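Local coordinates for protein voltage-sensor containing phosphatase (Ciona intestinalis, PDB 3V0D) that probably dephosphorylates phosphoinositide lipids under the control of membrane voltage, through a PTEN-like phosphatase domain followed by a C2 domain, at residues F48-I52 against G53-R57. The protein carries 1 engineered substitution. Residues are numbered along the deposited sequence; the frame is centred on the assembly and turned at random. Where two conformers were deposited one is given.
Sequences FRNPI and GEVSR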
ATOM      1  N   PHE A  48      -9.349   0.927  23.462  1.00 26.10           N
ATOM      2  CA  PHE A  48      -9.106   1.029  22.028  1.00 27.19           C
ATOM      3  C   PHE A  48      -7.884   0.247  21.602  1.00 26.92           C
ATOM      4  O   PHE A  48      -7.150   0.662  20.687  1.00 28.60           O
ATOM      5  CB  PHE A  48      -9.092   2.488  21.554  1.00 28.03           C
ATOM      6  CG  PHE A  48     -10.272   3.279  22.048  1.00 29.48           C
ATOM      7  CD1 PHE A  48     -11.576   2.787  21.898  1.00 32.01           C
ATOM      8  CD2 PHE A  48     -10.090   4.498  22.685  1.00 29.40           C
ATOM      9  CE1 PHE A  48     -12.678   3.515  22.373  1.00 33.26           C
ATOM     10  CE2 PHE A  48     -11.183   5.221  23.155  1.00 30.73           C
ATOM     11  CZ  PHE A  48     -12.475   4.731  23.005  1.00 32.19           C
ATOM     12  N   ARG A  49      -7.675  -0.898  22.256  1.00 25.54           N
ATOM     13  CA  ARG A  49      -6.644  -1.826  21.808  1.00 25.96           C
ATOM     14  C   ARG A  49      -6.932  -3.257  22.230  1.00 23.75           C
ATOM     15  O   ARG A  49      -7.630  -3.499  23.227  1.00 24.12           O
ATOM     16  CB  ARG A  49      -5.278  -1.371  22.299  1.00 28.13           C
ATOM     17  CG  ARG A  49      -5.205  -1.228  23.791  1.00 30.14           C
ATOM     18  CD  ARG A  49      -4.192  -0.153  24.244  1.00 34.66           C
ATOM     19  NE  ARG A  49      -2.889  -0.750  24.561  1.00 35.09           N
ATOM     20  CZ  ARG A  49      -1.712  -0.140  24.428  1.00 36.43           C
ATOM     21  NH1 ARG A  49      -1.647   1.110  23.980  1.00 38.89           N
ATOM     22  NH2 ARG A  49      -0.591  -0.786  24.741  1.00 36.54           N
ATOM     23  N   ASN A  50      -6.386  -4.195  21.462  1.00 23.25           N
ATOM     24  CA  ASN A  50      -6.466  -5.605  21.761  1.00 21.99           C
ATOM     25  C   ASN A  50      -5.267  -5.994  22.609  1.00 21.75           C
ATOM     26  O   ASN A  50      -4.160  -5.976  22.130  1.00 22.42           O
ATOM     27  CB  ASN A  50      -6.326  -6.421  20.469  1.00 22.73           C
ATOM     28  CG  ASN A  50      -7.556  -6.395  19.572  1.00 21.61           C
ATOM     29  OD1 ASN A  50      -8.582  -5.777  19.887  1.00 23.93           O
ATOM     30  ND2 ASN A  50      -7.440  -7.064  18.417  1.00 21.11           N
ATOM     31  N   PRO A  51      -5.467  -6.332  23.887  1.00 22.35           N
ATOM     32  CA  PRO A  51      -4.317  -6.726  24.711  1.00 22.37           C
ATOM     33  C   PRO A  51      -3.716  -8.021  24.191  1.00 21.40           C
ATOM     34  O   PRO A  51      -4.449  -8.978  23.909  1.00 21.31           O
ATOM     35  CB  PRO A  51      -4.935  -6.926  26.097  1.00 23.36           C
ATOM     36  CG  PRO A  51      -6.245  -6.182  26.070  1.00 24.38           C
ATOM     37  CD  PRO A  51      -6.727  -6.342  24.645  1.00 23.57           C
ATOM     38  N   ILE A  52      -2.392  -8.055  24.066  1.00 20.99           N
ATOM     39  CA  ILE A  52      -1.716  -9.231  23.498  1.00 20.93           C
ATOM     40  C   ILE A  52      -2.028 -10.527  24.262  1.00 21.73           C
ATOM     41  O   ILE A  52      -2.157 -11.581  23.644  1.00 21.44           O
ATOM     42  CB  ILE A  52      -0.194  -9.011  23.367  1.00 21.21           C
ATOM     43  CG1 ILE A  52       0.458 -10.163  22.600  1.00 21.35           C
ATOM     44  CG2 ILE A  52       0.464  -8.796  24.741  1.00 22.70           C
ATOM     45  CD1 ILE A  52       1.814  -9.792  22.012  1.00 22.15           C
ATOM     46  N   GLY A  53      -2.174 -10.442  25.587  1.00 22.13           N
ATOM     47  CA  GLY A  53      -2.560 -11.606  26.375  1.00 23.21           C
ATOM     48  C   GLY A  53      -3.904 -12.175  25.944  1.00 22.86           C
ATOM     49  O   GLY A  53      -4.075 -13.398  25.883  1.00 24.01           O
ATOM     50  N   GLU A  54      -4.861 -11.297  25.631  1.00 22.15           N
ATOM     51  CA  GLU A  54      -6.172 -11.741  25.178  1.00 22.16           C
ATOM     52  C   GLU A  54      -6.144 -12.285  23.751  1.00 21.12           C
ATOM     53  O   GLU A  54      -6.811 -13.258  23.439  1.00 21.38           O
ATOM     54  CB  GLU A  54      -7.199 -10.606  25.305  1.00 22.41           C
ATOM     55  CG  GLU A  54      -7.646 -10.372  26.742  1.00 26.29           C
ATOM     56  CD  GLU A  54      -8.377 -11.584  27.259  1.00 28.80           C
ATOM     57  OE1 GLU A  54      -9.540 -11.781  26.851  1.00 31.86           O
ATOM     58  OE2 GLU A  54      -7.775 -12.374  28.019  1.00 30.85           O
ATOM     59  N   VAL A  55      -5.353 -11.672  22.878  1.00 20.12           N
ATOM     60  CA  VAL A  55      -5.252 -12.158  21.504  1.00 19.46           C
ATOM     61  C   VAL A  55      -4.581 -13.532  21.482  1.00 19.48           C
ATOM     62  O   VAL A  55      -5.045 -14.455  20.796  1.00 19.74           O
ATOM     63  CB  VAL A  55      -4.490 -11.153  20.608  1.00 19.05           C
ATOM     64  CG1 VAL A  55      -4.457 -11.632  19.153  1.00 19.41           C
ATOM     65  CG2 VAL A  55      -5.159  -9.784  20.668  1.00 19.90           C
ATOM     66  N   SER A  56      -3.512 -13.686  22.255  1.00 20.77           N
ATOM     67  CA  SER A  56      -2.843 -14.982  22.271  1.00 21.60           C
ATOM     68  C   SER A  56      -3.740 -16.057  22.897  1.00 21.89           C
ATOM     69  O   SER A  56      -3.810 -17.183  22.387  1.00 21.80           O
ATOM     70  CB  SER A  56      -1.467 -14.919  22.891  0.69 23.23           C
ATOM     71  OG  SER A  56      -1.580 -14.436  24.198  0.69 23.43           O
ATOM     72  N   ARG A  57      -4.465 -15.702  23.961  1.00 22.33           N
ATOM     73  CA  ARG A  57      -5.468 -16.606  24.535  1.00 23.36           C
ATOM     74  C   ARG A  57      -6.531 -17.016  23.511  1.00 22.95           C
ATOM     75  O   ARG A  57      -6.929 -18.173  23.452  1.00 23.48           O
ATOM     76  CB  ARG A  57      -6.119 -15.977  25.782  1.00 23.79           C
ATOM     77  CG  ARG A  57      -7.051 -16.909  26.558  1.00 26.17           C
ATOM     78  CD  ARG A  57      -7.519 -16.283  27.862  1.00 28.47           C
ATOM     79  NE  ARG A  57      -8.502 -15.211  27.693  1.00 29.41           N
ATOM     80  CZ  ARG A  57      -9.819 -15.405  27.597  1.00 29.70           C
ATOM     81  NH1 ARG A  57     -10.638 -14.362  27.470  1.00 31.33           N
ATOM     82  NH2 ARG A  57     -10.323 -16.637  27.630  1.00 31.73           N
TER
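Val55 points its side chain toward the short, weakly bonded strand before its own helix: its CG2, anti to its carbonyl carbon and beside its backbone N (chi1 of CG1 -177°), lies 3.6 Å from CB of Asn50 and 3.4 Å from the carbonyl O of Pro51. That oxygen opens the helix. Pro51 is the N-cap residue, and its O takes the N-H of Val55 at 3.0 Å, nearly in line with the carbonyl, plus a weak, bent bond from Glu54 N at 2.9 Å. One residue on, the O of Ile52 receives Ser56 N at 2.9 Å with an N-H...O angle of 166°. Packing is tight where Asn50 and Val55 are buried against each other, with Phe83 also touching Val55. Toward solvent, Gly53 is exposed and Glu54 partly so; CB of Glu54 comes nearest to Pro51 O, at 3.5 Å, and its bent chain leads away to Arg57 in a side-on salt bridge, NH1 meeting OE1 at 2.9 Å and NE meeting OE2, both oxygens close to the guanidinium plane. In the tensin-type phosphatase domain this is a strand-to-helix junction: strand 50-51 runs parallel to strand 34-41, where Val55 meets Met37; Asn50 OD1 accepts from Asp26 N, and Glu54 and Arg57 pack on Phe23 of strand 23-25.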